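Local structure of protein, related to general stress protein 26(GS26) of B.subtilis (Clostridium acetobutylicum, 2HQ7) at residues E10-V15 and L40-L45; S18-V23 and I34-R39; K46-S51 and L120-E125; K67-F72 and G80-G85. The protein is of uncharacterised function but belongs to the pyridoxamine 5'-phosphate oxidase family, is related to a general stress protein, and probably binds a flavin cofactor. All blocks are in the same frame, centred on the assembly; numbering follows the deposited sequence.

Contact 1 (E10-V15 and L40-L45); sequences ESNELV and LKHDGL
V15 and H42 make the aromatic part of this contact between helix 5-16 and the end of strand 32-43. The methyl CG1 of V15 stands over the middle of the imidazole, 3.6 Å from its centroid and 9° off the ring normal, a CH-pi contact. With CG1 anti to the backbone N (chi1 169°), V15 sends that methyl to the ring and keeps CG2 for L45, whose CD2 is 4.2 Å away.

The remaining van der Waals contacts gather on L45. Its CD1 reaches CB of S11 at 4.1 Å, while CD2 also lies against the amide of N12, 3.8 Å from ND2. A small serine lets the leucine come close to the helix here.

Polar groups meet at the rim of the imidazole. OD1 of N12 lies in the ring plane, 3.6 Å from CE1 of H42, and ND2 is bonded back to the carbonyl of L8 within the helix. ND1 of H42 donates to the carbonyl O of G44 at 3.0 Å, using a lone pair in the carbonyl plane, and glycine suits the positive phi of that turn.

On its other nitrogen, NE2, the histidine bonds E16. Held at both nitrogens, the ring has its rotation fixed, and the nearby carboxylate would probably favour a positively charged imidazole, while V15 supplies an apolar lid over one face.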
loop_
_atom_site.group_PDB
_atom_site.type_symbol
_atom_site.label_atom_id
_atom_site.label_comp_id
_atom_site.label_asym_id
_atom_site.label_seq_id
_atom_site.Cartn_x
_atom_site.Cartn_y
_atom_site.Cartn_z
ATOM N N GLU B 10 -20.150 3.810 0.720
ATOM C CA GLU B 10 -19.241 3.254 1.738
ATOM C C GLU B 10 -17.763 3.491 1.370
ATOM O O GLU B 10 -16.986 3.973 2.192
ATOM C CB GLU B 10 -19.496 1.760 1.948
ATOM C CG GLU B 10 -19.312 1.282 3.388
ATOM N N SER B 11 -17.393 3.157 0.134
ATOM C CA SER B 11 -16.080 3.488 -0.405
ATOM C C SER B 11 -15.826 4.977 -0.356
ATOM O O SER B 11 -14.680 5.395 -0.177
ATOM C CB SER B 11 -15.955 3.053 -1.861
ATOM O OG SER B 11 -16.021 1.651 -2.000
ATOM N N ASN B 12 -16.858 5.794 -0.553
ATOM C CA ASN B 12 -16.625 7.242 -0.499
ATOM C C ASN B 12 -16.311 7.714 0.899
ATOM O O ASN B 12 -15.396 8.522 1.078
ATOM C CB ASN B 12 -17.766 8.066 -1.095
ATOM C CG ASN B 12 -17.446 8.558 -2.498
ATOM O OD1 ASN B 12 -17.049 9.716 -2.681
ATOM N ND2 ASN B 12 -17.572 7.665 -3.491
ATOM N N GLU B 13 -17.051 7.211 1.883
ATOM C CA GLU B 13 -16.743 7.502 3.276
ATOM C C GLU B 13 -15.307 7.097 3.539
ATOM O O GLU B 13 -14.544 7.849 4.148
ATOM C CB GLU B 13 -17.679 6.761 4.240
ATOM N N LEU B 14 -14.937 5.913 3.068
ATOM C CA LEU B 14 -13.573 5.412 3.243
ATOM C C LEU B 14 -12.549 6.392 2.728
ATOM O O LEU B 14 -11.590 6.720 3.421
ATOM C CB LEU B 14 -13.381 4.084 2.522
ATOM C CG LEU B 14 -12.123 3.306 2.893
ATOM C CD1 LEU B 14 -11.720 3.491 4.377
ATOM C CD2 LEU B 14 -12.361 1.827 2.557
ATOM N N VAL B 15 -12.759 6.855 1.502
ATOM C CA VAL B 15 -11.898 7.872 0.904
ATOM C C VAL B 15 -11.869 9.163 1.738
ATOM O O VAL B 15 -10.784 9.670 2.087
ATOM C CB VAL B 15 -12.352 8.203 -0.497
ATOM C CG1 VAL B 15 -11.619 9.427 -0.986
ATOM C CG2 VAL B 15 -12.132 6.984 -1.400
ATOM N N LEU B 40 -5.305 15.791 -2.300
ATOM C CA LEU B 40 -5.696 17.181 -2.437
ATOM C C LEU B 40 -7.191 17.263 -2.775
ATOM O O LEU B 40 -7.904 18.107 -2.261
ATOM C CB LEU B 40 -4.882 17.851 -3.546
ATOM C CG LEU B 40 -3.392 17.957 -3.297
ATOM C CD1 LEU B 40 -2.677 18.538 -4.550
ATOM C CD2 LEU B 40 -3.010 18.733 -2.067
ATOM N N LYS B 41 -7.662 16.375 -3.630
ATOM C CA LYS B 41 -9.040 16.452 -4.104
ATOM C C LYS B 41 -9.438 15.124 -4.694
ATOM O O LYS B 41 -8.587 14.379 -5.193
ATOM C CB LYS B 41 -9.165 17.543 -5.201
ATOM C CG LYS B 41 -10.570 17.662 -5.818
ATOM C CD LYS B 41 -10.700 18.782 -6.819
ATOM C CE LYS B 41 -12.185 19.027 -7.165
ATOM N NZ LYS B 41 -12.850 19.792 -6.092
ATOM N N HIS B 42 -10.724 14.815 -4.648
ATOM C CA HIS B 42 -11.203 13.738 -5.476
ATOM C C HIS B 42 -12.571 13.991 -6.060
ATOM O O HIS B 42 -13.323 14.832 -5.556
ATOM C CB HIS B 42 -11.194 12.426 -4.704
ATOM C CG HIS B 42 -12.197 12.361 -3.613
ATOM N ND1 HIS B 42 -13.320 11.569 -3.686
ATOM C CD2 HIS B 42 -12.245 12.983 -2.411
ATOM C CE1 HIS B 42 -14.017 11.701 -2.566
ATOM N NE2 HIS B 42 -13.392 12.564 -1.783
ATOM N N ASP B 43 -12.858 13.269 -7.147
ATOM C CA ASP B 43 -14.171 13.231 -7.740
ATOM C C ASP B 43 -14.736 11.818 -7.631
ATOM O O ASP B 43 -14.484 10.963 -8.481
ATOM C CB ASP B 43 -14.100 13.665 -9.203
ATOM C CG ASP B 43 -15.478 13.703 -9.874
ATOM O OD1 ASP B 43 -16.505 13.652 -9.162
ATOM O OD2 ASP B 43 -15.529 13.792 -11.116
ATOM N N GLY B 44 -15.544 11.577 -6.604
ATOM C CA GLY B 44 -16.005 10.231 -6.350
ATOM C C GLY B 44 -14.855 9.244 -6.371
ATOM O O GLY B 44 -13.817 9.507 -5.759
ATOM N N LEU B 45 -15.034 8.124 -7.071
ATOM C CA LEU B 45 -13.950 7.131 -7.248
ATOM C C LEU B 45 -13.289 7.226 -8.609
ATOM O O LEU B 45 -12.442 6.401 -8.966
ATOM C CB LEU B 45 -14.474 5.714 -7.098
ATOM C CG LEU B 45 -15.263 5.366 -5.850
ATOM C CD1 LEU B 45 -15.591 3.890 -5.866
ATOM C CD2 LEU B 45 -14.457 5.737 -4.648
#

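Contact 2 (S18-V23 and I34-R39); sequences SKIVMV and IKAMMR
I20 to V23 pair with K35 to M38 as the two arms of an antiparallel hairpin, their axes 4.5 Å apart and their directions at 153°, with V21–M37 and V23–K35 as hydrogen-bonded pairs and I20–M38 and M22–A36 as non-hydrogen-bonded ones. The bond from M37 N to V21 O, at 2.7 Å, is typical of the set, and R39 N extends the pairing by bonding K19 O.

On the face of V21, V23 and M37, the methyl CG2 of V23 packs on SE of M37, a selenomethionine, at 3.7 Å. Branched valines suit the extended backbone, while the flexible M37 fills the interior beside L50 of strand 47-53. The face of I20, M22, A36 and M38 is turned to the second subunit: CE of M22 closes on CB of A36 at 3.7 Å, and CG2 of I20 touches the same methyl at 3.8 Å. The small alanine leaves room for Y71 of the second subunit, which packs on both M22 and A36.

At the open end of the hairpin R39 runs extended, then bends at CD (chi3 57°), so that NE donates to a water 3.1 Å away; a further link from this water to S18 O is doubtful. There K19 NZ stands 3.1 Å from NH2 of R39, at the edge of the guanidinium.

Two like charges this close should repel, and the carboxylate of E16, in a long and weak ion pair with R39, would partly offset the charge of R39; two basic residues thus crowd the open end, while the central pairs V21–M37 and M22–A36 are apolar.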
loop_
_atom_site.group_PDB
_atom_site.type_symbol
_atom_site.label_atom_id
_atom_site.label_comp_id
_atom_site.label_asym_id
_atom_site.label_seq_id
_atom_site.Cartn_x
_atom_site.Cartn_y
_atom_site.Cartn_z
ATOM N N SER B 18 -9.774 9.903 5.482
ATOM C CA SER B 18 -8.365 10.304 5.660
ATOM C C SER B 18 -7.849 11.109 4.461
ATOM O O SER B 18 -8.286 10.931 3.321
ATOM C CB SER B 18 -7.451 9.090 5.919
ATOM O OG SER B 18 -6.115 9.494 6.208
ATOM N N LYS B 19 -6.920 12.009 4.751
ATOM C CA LYS B 19 -6.294 12.812 3.719
ATOM C C LYS B 19 -5.107 12.073 3.094
ATOM O O LYS B 19 -4.522 12.562 2.125
ATOM C CB LYS B 19 -5.859 14.162 4.309
ATOM C CG LYS B 19 -7.013 14.965 4.942
ATOM C CD LYS B 19 -7.889 15.671 3.891
ATOM C CE LYS B 19 -9.223 16.198 4.483
ATOM N NZ LYS B 19 -10.328 15.163 4.581
ATOM N N ILE B 20 -4.762 10.908 3.655
ATOM C CA ILE B 20 -3.580 10.125 3.255
ATOM C C ILE B 20 -3.985 8.949 2.403
ATOM O O ILE B 20 -4.907 8.232 2.736
ATOM C CB ILE B 20 -2.809 9.560 4.481
ATOM C CG1 ILE B 20 -2.566 10.652 5.526
ATOM C CG2 ILE B 20 -1.462 8.980 4.058
ATOM C CD1 ILE B 20 -1.845 11.875 4.963
ATOM N N VAL B 21 -3.297 8.748 1.294
ATOM C CA VAL B 21 -3.583 7.611 0.453
ATOM C C VAL B 21 -2.285 6.886 0.193
ATOM O O VAL B 21 -1.236 7.512 -0.015
ATOM C CB VAL B 21 -4.257 8.019 -0.900
ATOM C CG1 VAL B 21 -3.363 8.806 -1.708
ATOM C CG2 VAL B 21 -4.641 6.802 -1.681
HETATM N N MSE B 22 -2.376 5.565 0.147
HETATM C CA MSE B 22 -1.222 4.715 -0.118
HETATM C C MSE B 22 -1.142 4.542 -1.615
HETATM O O MSE B 22 -2.138 4.147 -2.245
HETATM C CB MSE B 22 -1.437 3.346 0.441
HETATM C CG MSE B 22 -2.021 3.227 1.807
HETATM SE SE MSE B 22 -0.532 2.986 2.880
HETATM C CE MSE B 22 -0.293 4.899 3.194
ATOM N N VAL B 23 0.010 4.784 -2.202
ATOM C CA VAL B 23 0.111 4.764 -3.652
ATOM C C VAL B 23 1.119 3.708 -4.061
ATOM O O VAL B 23 2.312 3.809 -3.716
ATOM C CB VAL B 23 0.596 6.093 -4.194
ATOM C CG1 VAL B 23 0.763 5.999 -5.696
ATOM C CG2 VAL B 23 -0.326 7.196 -3.790
ATOM N N ILE B 34 5.426 1.113 -2.423
ATOM C CA ILE B 34 4.291 1.811 -1.870
ATOM C C ILE B 34 4.806 3.028 -1.134
ATOM O O ILE B 34 5.757 2.915 -0.344
ATOM C CB ILE B 34 3.505 0.937 -0.859
ATOM C CG1 ILE B 34 2.942 -0.309 -1.542
ATOM C CG2 ILE B 34 2.378 1.741 -0.223
ATOM C CD1 ILE B 34 2.289 -1.367 -0.562
ATOM N N LYS B 35 4.163 4.170 -1.389
ATOM C CA LYS B 35 4.382 5.419 -0.659
ATOM C C LYS B 35 3.070 6.053 -0.238
ATOM O O LYS B 35 2.083 5.959 -0.966
ATOM C CB LYS B 35 5.104 6.414 -1.564
ATOM C CG LYS B 35 5.739 7.540 -0.825
ATOM C CD LYS B 35 6.602 8.341 -1.773
ATOM C CE LYS B 35 7.253 9.525 -1.094
ATOM N NZ LYS B 35 8.255 10.144 -2.021
ATOM N N ALA B 36 3.070 6.703 0.930
ATOM C CA ALA B 36 1.955 7.553 1.366
ATOM C C ALA B 36 1.969 8.902 0.619
ATOM O O ALA B 36 3.023 9.490 0.377
ATOM C CB ALA B 36 1.982 7.768 2.884
HETATM N N MSE B 37 0.800 9.324 0.156
HETATM C CA MSE B 37 0.652 10.618 -0.496
HETATM C C MSE B 37 -0.548 11.319 0.061
HETATM O O MSE B 37 -1.337 10.722 0.775
HETATM C CB MSE B 37 0.512 10.450 -2.000
HETATM C CG MSE B 37 1.805 10.097 -2.656
HETATM SE SE MSE B 37 1.703 10.178 -4.593
HETATM C CE MSE B 37 0.957 11.952 -4.885
HETATM N N MSE B 38 -0.661 12.606 -0.220
HETATM C CA MSE B 38 -1.761 13.393 0.324
HETATM C C MSE B 38 -2.800 13.600 -0.772
HETATM O O MSE B 38 -2.460 13.875 -1.931
HETATM C CB MSE B 38 -1.246 14.722 0.904
HETATM C CG MSE B 38 -2.231 15.889 0.848
HETATM SE SE MSE B 38 -1.679 17.392 2.004
HETATM C CE MSE B 38 -2.141 16.500 3.713
ATOM N N ARG B 39 -4.050 13.387 -0.401
ATOM C CA ARG B 39 -5.177 13.616 -1.254
ATOM C C ARG B 39 -5.515 15.093 -1.186
ATOM O O ARG B 39 -5.950 15.582 -0.149
ATOM C CB ARG B 39 -6.398 12.820 -0.796
ATOM C CG ARG B 39 -7.615 13.070 -1.700
ATOM C CD ARG B 39 -8.847 12.327 -1.264
ATOM N NE ARG B 39 -9.261 12.622 0.101
ATOM C CZ ARG B 39 -9.841 13.745 0.499
ATOM N NH1 ARG B 39 -10.054 14.754 -0.332
ATOM N NH2 ARG B 39 -10.171 13.868 1.760
HETATM O O HOH W 1 -8.347 9.872 1.079
#

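Contact 3 (K46-S51 and L120-E125); sequences KKFWLS and LCFTAE
W49 and C121 form a non-hydrogen-bonded pair between antiparallel strands 47-53 and 117-131, and the indole can be followed outward. CB of W49 lies 3.9 Å from L120 O. With CG anti to the carbonyl carbon (chi1 -73°), the ring swings toward the cysteine: CD1 meets CB of C121 at 3.9 Å, and NE1 comes to 3.5 Å from SG. Further on, CE2 is also close to the sulfur, which sits 3.4 Å above the indole plane, displaced toward the rim. This is a sulfur-aromatic contact, for which a small, polarisable thiol suits the broad ring. Beyond the two segments W49 also touches K41 and L90.

The same face continues with K47, whose extended chain lies alongside T123 and touches its OG1 through CE. On the reverse face F48 and F122 point the same way, CD1 of F48 meeting the edge of the F122 ring at 3.9 Å. Backbone bonds join F48 with F122 and L50 with L120, and a water links K46 O to A124 O.

F48, L50 and F122 pack on L70 in the interior. The curled antiparallel sheet, with these residues inside, is consistent with the split-barrel fold of the pyridoxamine 5'-phosphate oxidase family, whose members commonly bind FMN.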
loop_
_atom_site.group_PDB
_atom_site.type_symbol
_atom_site.label_atom_id
_atom_site.label_comp_id
_atom_site.label_asym_id
_atom_site.label_seq_id
_atom_site.Cartn_x
_atom_site.Cartn_y
_atom_site.Cartn_z
ATOM N N LYS B 46 -13.640 8.253 -9.357
ATOM C CA LYS B 46 -13.152 8.405 -10.729
ATOM C C LYS B 46 -11.787 9.046 -10.825
ATOM O O LYS B 46 -10.997 8.729 -11.724
ATOM C CB LYS B 46 -14.129 9.315 -11.507
ATOM C CG LYS B 46 -15.575 8.861 -11.483
ATOM C CD LYS B 46 -16.453 9.636 -12.474
ATOM C CE LYS B 46 -17.289 10.731 -11.807
ATOM N NZ LYS B 46 -17.893 11.699 -12.822
ATOM N N LYS B 47 -11.536 10.028 -9.970
ATOM C CA LYS B 47 -10.373 10.897 -10.156
ATOM C C LYS B 47 -9.864 11.406 -8.817
ATOM O O LYS B 47 -10.632 11.835 -7.956
ATOM C CB LYS B 47 -10.684 12.085 -11.109
ATOM C CG LYS B 47 -9.932 12.053 -12.440
ATOM C CD LYS B 47 -10.106 13.339 -13.274
ATOM C CE LYS B 47 -9.481 13.252 -14.684
ATOM N NZ LYS B 47 -9.298 14.604 -15.367
ATOM N N PHE B 48 -8.548 11.335 -8.651
ATOM C CA PHE B 48 -7.886 11.808 -7.440
ATOM C C PHE B 48 -6.757 12.748 -7.812
ATOM O O PHE B 48 -5.971 12.476 -8.713
ATOM C CB PHE B 48 -7.333 10.633 -6.668
ATOM C CG PHE B 48 -8.387 9.812 -6.034
ATOM C CD1 PHE B 48 -9.183 8.972 -6.814
ATOM C CD2 PHE B 48 -8.645 9.921 -4.694
ATOM C CE1 PHE B 48 -10.179 8.231 -6.263
ATOM C CE2 PHE B 48 -9.649 9.157 -4.127
ATOM C CZ PHE B 48 -10.419 8.328 -4.920
ATOM N N TRP B 49 -6.623 13.821 -7.073
ATOM C CA TRP B 49 -5.497 14.729 -7.252
ATOM C C TRP B 49 -4.702 14.616 -5.974
ATOM O O TRP B 49 -5.259 14.740 -4.881
ATOM C CB TRP B 49 -6.002 16.164 -7.455
ATOM C CG TRP B 49 -6.627 16.392 -8.789
ATOM C CD1 TRP B 49 -6.012 16.852 -9.900
ATOM C CD2 TRP B 49 -7.995 16.167 -9.151
ATOM N NE1 TRP B 49 -6.897 16.903 -10.940
ATOM C CE2 TRP B 49 -8.136 16.545 -10.481
ATOM C CE3 TRP B 49 -9.123 15.750 -8.453
ATOM C CZ2 TRP B 49 -9.347 16.434 -11.161
ATOM C CZ3 TRP B 49 -10.314 15.649 -9.107
ATOM C CH2 TRP B 49 -10.428 16.008 -10.459
ATOM N N LEU B 50 -3.417 14.337 -6.115
ATOM C CA LEU B 50 -2.605 14.000 -4.959
ATOM C C LEU B 50 -1.380 14.855 -4.915
ATOM O O LEU B 50 -0.911 15.346 -5.955
ATOM C CB LEU B 50 -2.173 12.538 -5.034
ATOM C CG LEU B 50 -3.219 11.451 -5.204
ATOM C CD1 LEU B 50 -2.532 10.172 -5.577
ATOM C CD2 LEU B 50 -4.078 11.286 -3.885
ATOM N N SER B 51 -0.857 15.018 -3.713
ATOM C CA SER B 51 0.402 15.710 -3.487
ATOM C C SER B 51 1.490 14.808 -2.929
ATOM O O SER B 51 1.232 13.978 -2.092
ATOM C CB SER B 51 0.223 16.834 -2.477
ATOM O OG SER B 51 1.347 17.668 -2.515
ATOM N N LEU B 120 -0.253 15.540 -8.677
ATOM C CA LEU B 120 -0.531 14.429 -9.608
ATOM C C LEU B 120 -2.018 14.249 -9.811
ATOM O O LEU B 120 -2.813 14.564 -8.946
ATOM C CB LEU B 120 0.068 13.122 -9.071
ATOM C CG LEU B 120 1.559 13.278 -8.833
ATOM C CD1 LEU B 120 1.738 13.667 -7.377
ATOM C CD2 LEU B 120 2.329 12.052 -9.124
ATOM N N CYS B 121 -2.405 13.772 -10.980
ATOM C CA CYS B 121 -3.813 13.425 -11.202
ATOM C C CYS B 121 -3.921 11.927 -11.530
ATOM O O CYS B 121 -3.346 11.463 -12.516
ATOM C CB CYS B 121 -4.368 14.290 -12.313
ATOM S SG CYS B 121 -6.079 13.978 -12.613
ATOM N N PHE B 122 -4.586 11.175 -10.645
ATOM C CA PHE B 122 -4.882 9.758 -10.856
ATOM C C PHE B 122 -6.281 9.560 -11.421
ATOM O O PHE B 122 -7.228 10.103 -10.894
ATOM C CB PHE B 122 -4.816 9.012 -9.530
ATOM C CG PHE B 122 -5.321 7.571 -9.596
ATOM C CD1 PHE B 122 -4.525 6.554 -10.120
ATOM C CD2 PHE B 122 -6.547 7.227 -9.034
ATOM C CE1 PHE B 122 -4.975 5.219 -10.138
ATOM C CE2 PHE B 122 -6.988 5.904 -9.010
ATOM C CZ PHE B 122 -6.216 4.892 -9.558
ATOM N N THR B 123 -6.398 8.731 -12.451
ATOM C CA THR B 123 -7.683 8.385 -13.076
ATOM C C THR B 123 -7.881 6.896 -12.917
ATOM O O THR B 123 -7.067 6.138 -13.423
ATOM C CB THR B 123 -7.653 8.734 -14.596
ATOM O OG1 THR B 123 -7.447 10.140 -14.736
ATOM C CG2 THR B 123 -8.945 8.317 -15.327
ATOM N N ALA B 124 -8.918 6.484 -12.160
ATOM C CA ALA B 124 -9.191 5.073 -11.858
ATOM C C ALA B 124 -9.885 4.341 -12.996
ATOM O O ALA B 124 -10.819 4.856 -13.583
ATOM C CB ALA B 124 -10.048 4.942 -10.541
ATOM N N GLU B 125 -9.423 3.132 -13.301
ATOM C CA GLU B 125 -10.068 2.264 -14.296
ATOM C C GLU B 125 -10.985 1.250 -13.602
ATOM O O GLU B 125 -12.100 1.000 -14.056
ATOM C CB GLU B 125 -9.026 1.519 -15.113
ATOM C CG GLU B 125 -8.158 2.422 -16.048
ATOM C CD GLU B 125 -6.809 1.780 -16.398
ATOM O OE1 GLU B 125 -6.729 0.522 -16.412
ATOM O OE2 GLU B 125 -5.830 2.533 -16.629
HETATM O O HOH W 2 -12.215 7.380 -13.577
#

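Contact 4 (K67-F72 and G80-G85); sequences KICLYF and GLMLVG
F72, L81 and L83 form the apolar centre, all on the face that also bears I68 and L70. F72 and L81 lie side by side and point the same way, CD1 of F72 being 3.9 Å from CD2 of L81. L83 comes obliquely to the next ring atom, its CD1 4.0 Å from CE1 of F72. With CG anti to the carbonyl carbon (chi1 -53°), the phenyl tilts back toward the level of L70 and L83, so both leucines meet the same CD1-CE1 side of the ring.

On the reverse face Y71 crosses M82 at about a right angle. CB of M82 lies near the ring plane, 3.8 Å from CD1 of Y71, and the phenol oxygen OH ends 3.5 Å from CA of G80, where the lack of a side chain makes room for it. Nearby, CB of C69 touches CG2 of V84 at 4.1 Å; compact residues here leave room for W126 and for Y31 and I34 of the second subunit.

Backbone bonds then close the hairpin in pairs, I68 with G85, L70 with L83 and F72 with L81. The bond from L70 N to L83 O is 2.8 Å long, and G85 brings no bulk beside I68. At the polar edge NZ of K67 reaches outward to the carbonyl of N29 of the second subunit.

L14 and V15 of helix 5-16 pack on L81, strand 20-26 flanks strand 67-74 on one side, strand 117-131 flanks strand 79-90 on the other, and I34 and A36 of the second subunit meet C69 and Y71.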
loop_
_atom_site.group_PDB
_atom_site.type_symbol
_atom_site.label_atom_id
_atom_site.label_comp_id
_atom_site.label_asym_id
_atom_site.label_seq_id
_atom_site.Cartn_x
_atom_site.Cartn_y
_atom_site.Cartn_z
ATOM N N LYS B 67 1.495 3.337 -14.424
ATOM C CA LYS B 67 0.497 2.409 -13.947
ATOM C C LYS B 67 0.644 2.310 -12.442
ATOM O O LYS B 67 1.716 1.995 -11.894
ATOM C CB LYS B 67 0.674 1.051 -14.605
ATOM C CG LYS B 67 0.424 1.054 -16.138
ATOM C CD LYS B 67 0.517 -0.375 -16.680
ATOM C CE LYS B 67 0.379 -0.371 -18.203
ATOM N NZ LYS B 67 -0.007 -1.696 -18.732
ATOM N N ILE B 68 -0.424 2.664 -11.761
ATOM C CA ILE B 68 -0.342 2.736 -10.342
ATOM C C ILE B 68 -1.596 2.156 -9.732
ATOM O O ILE B 68 -2.595 1.842 -10.416
ATOM C CB ILE B 68 -0.109 4.190 -9.815
ATOM C CG1 ILE B 68 -1.337 5.066 -10.001
ATOM C CG2 ILE B 68 1.131 4.844 -10.416
ATOM C CD1 ILE B 68 -1.421 6.145 -8.929
ATOM N N CYS B 69 -1.571 2.057 -8.424
ATOM C CA CYS B 69 -2.798 1.821 -7.716
ATOM C C CYS B 69 -2.827 2.639 -6.450
ATOM O O CYS B 69 -1.791 3.047 -5.914
ATOM C CB CYS B 69 -2.991 0.351 -7.440
ATOM S SG CYS B 69 -2.113 -0.229 -6.039
ATOM N N LEU B 70 -4.026 2.944 -6.019
ATOM C CA LEU B 70 -4.263 3.622 -4.714
ATOM C C LEU B 70 -4.898 2.662 -3.750
ATOM O O LEU B 70 -5.720 1.822 -4.151
ATOM C CB LEU B 70 -5.216 4.810 -4.877
ATOM C CG LEU B 70 -4.878 5.952 -5.851
ATOM C CD1 LEU B 70 -5.826 7.162 -5.618
ATOM C CD2 LEU B 70 -3.498 6.389 -5.642
ATOM N N TYR B 71 -4.582 2.794 -2.469
ATOM C CA TYR B 71 -5.243 1.968 -1.443
ATOM C C TYR B 71 -5.675 2.807 -0.247
ATOM O O TYR B 71 -4.914 3.645 0.229
ATOM C CB TYR B 71 -4.309 0.841 -0.988
ATOM C CG TYR B 71 -4.977 -0.220 -0.157
ATOM C CD1 TYR B 71 -5.663 -1.264 -0.761
ATOM C CD2 TYR B 71 -4.944 -0.171 1.213
ATOM C CE1 TYR B 71 -6.298 -2.239 -0.007
ATOM C CE2 TYR B 71 -5.586 -1.151 1.974
ATOM C CZ TYR B 71 -6.253 -2.172 1.343
ATOM O OH TYR B 71 -6.884 -3.126 2.100
ATOM N N PHE B 72 -6.889 2.557 0.237
ATOM C CA PHE B 72 -7.452 3.248 1.378
ATOM C C PHE B 72 -7.853 2.196 2.343
ATOM O O PHE B 72 -8.467 1.218 1.947
ATOM C CB PHE B 72 -8.726 4.008 0.996
ATOM C CG PHE B 72 -8.551 4.925 -0.151
ATOM C CD1 PHE B 72 -8.600 4.435 -1.443
ATOM C CD2 PHE B 72 -8.291 6.280 0.051
ATOM C CE1 PHE B 72 -8.425 5.264 -2.509
ATOM C CE2 PHE B 72 -8.098 7.116 -1.039
ATOM C CZ PHE B 72 -8.179 6.599 -2.312
ATOM N N GLY B 80 -10.858 -2.301 3.155
ATOM C CA GLY B 80 -10.009 -1.492 2.340
ATOM C C GLY B 80 -10.612 -1.325 0.976
ATOM O O GLY B 80 -11.488 -2.076 0.563
ATOM N N LEU B 81 -10.115 -0.338 0.258
ATOM C CA LEU B 81 -10.538 -0.095 -1.086
ATOM C C LEU B 81 -9.298 0.080 -1.929
ATOM O O LEU B 81 -8.445 0.877 -1.574
ATOM C CB LEU B 81 -11.363 1.185 -1.096
ATOM C CG LEU B 81 -11.557 1.813 -2.487
ATOM C CD1 LEU B 81 -12.437 0.922 -3.308
ATOM C CD2 LEU B 81 -12.207 3.188 -2.342
HETATM N N MSE B 82 -9.195 -0.626 -3.055
HETATM C CA MSE B 82 -8.087 -0.415 -3.971
HETATM C C MSE B 82 -8.611 0.046 -5.305
HETATM O O MSE B 82 -9.540 -0.552 -5.846
HETATM C CB MSE B 82 -7.299 -1.700 -4.204
HETATM C CG MSE B 82 -6.331 -1.584 -5.374
HETATM SE SE MSE B 82 -5.486 -3.202 -5.918
HETATM C CE MSE B 82 -6.862 -4.191 -6.919
ATOM N N LEU B 83 -7.961 1.064 -5.869
ATOM C CA LEU B 83 -8.303 1.552 -7.193
ATOM C C LEU B 83 -7.081 1.433 -8.044
ATOM O O LEU B 83 -5.976 1.763 -7.583
ATOM C CB LEU B 83 -8.738 3.011 -7.160
ATOM C CG LEU B 83 -9.936 3.321 -6.256
ATOM C CD1 LEU B 83 -10.072 4.857 -6.096
ATOM C CD2 LEU B 83 -11.265 2.708 -6.758
ATOM N N VAL B 84 -7.289 1.015 -9.292
ATOM C CA VAL B 84 -6.232 0.769 -10.256
ATOM C C VAL B 84 -6.410 1.684 -11.475
ATOM O O VAL B 84 -7.528 1.903 -11.956
ATOM C CB VAL B 84 -6.230 -0.708 -10.693
ATOM C CG1 VAL B 84 -5.222 -0.924 -11.896
ATOM C CG2 VAL B 84 -5.910 -1.573 -9.542
ATOM N N GLY B 85 -5.306 2.217 -11.971
ATOM C CA GLY B 85 -5.355 3.291 -12.959
ATOM C C GLY B 85 -3.997 3.844 -13.282
ATOM O O GLY B 85 -3.009 3.193 -13.040
#

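In the fold
From the N terminus, helix 5-16 leads into strand 20-26, which closes the short loop of contact 2 with strand 32-43. Contact 1 encloses that loop, since the same strand runs on to meet the helix. Strand 47-53 then opens contact 3, whose long loop returns at strand 117-131; contact 4, the hairpin of strands 67-74 and 79-90, is nested inside it. None of the four loops cross. Backbone bonds tie the contacts to each other within one curled sheet: M22 to Y71 (2 and 4), M38 to S51 (2 and 3), V84 to E125 (4 and 3). Contact 1 sets the helix against it at L81, while contacts 2 and 4 both face the second subunit.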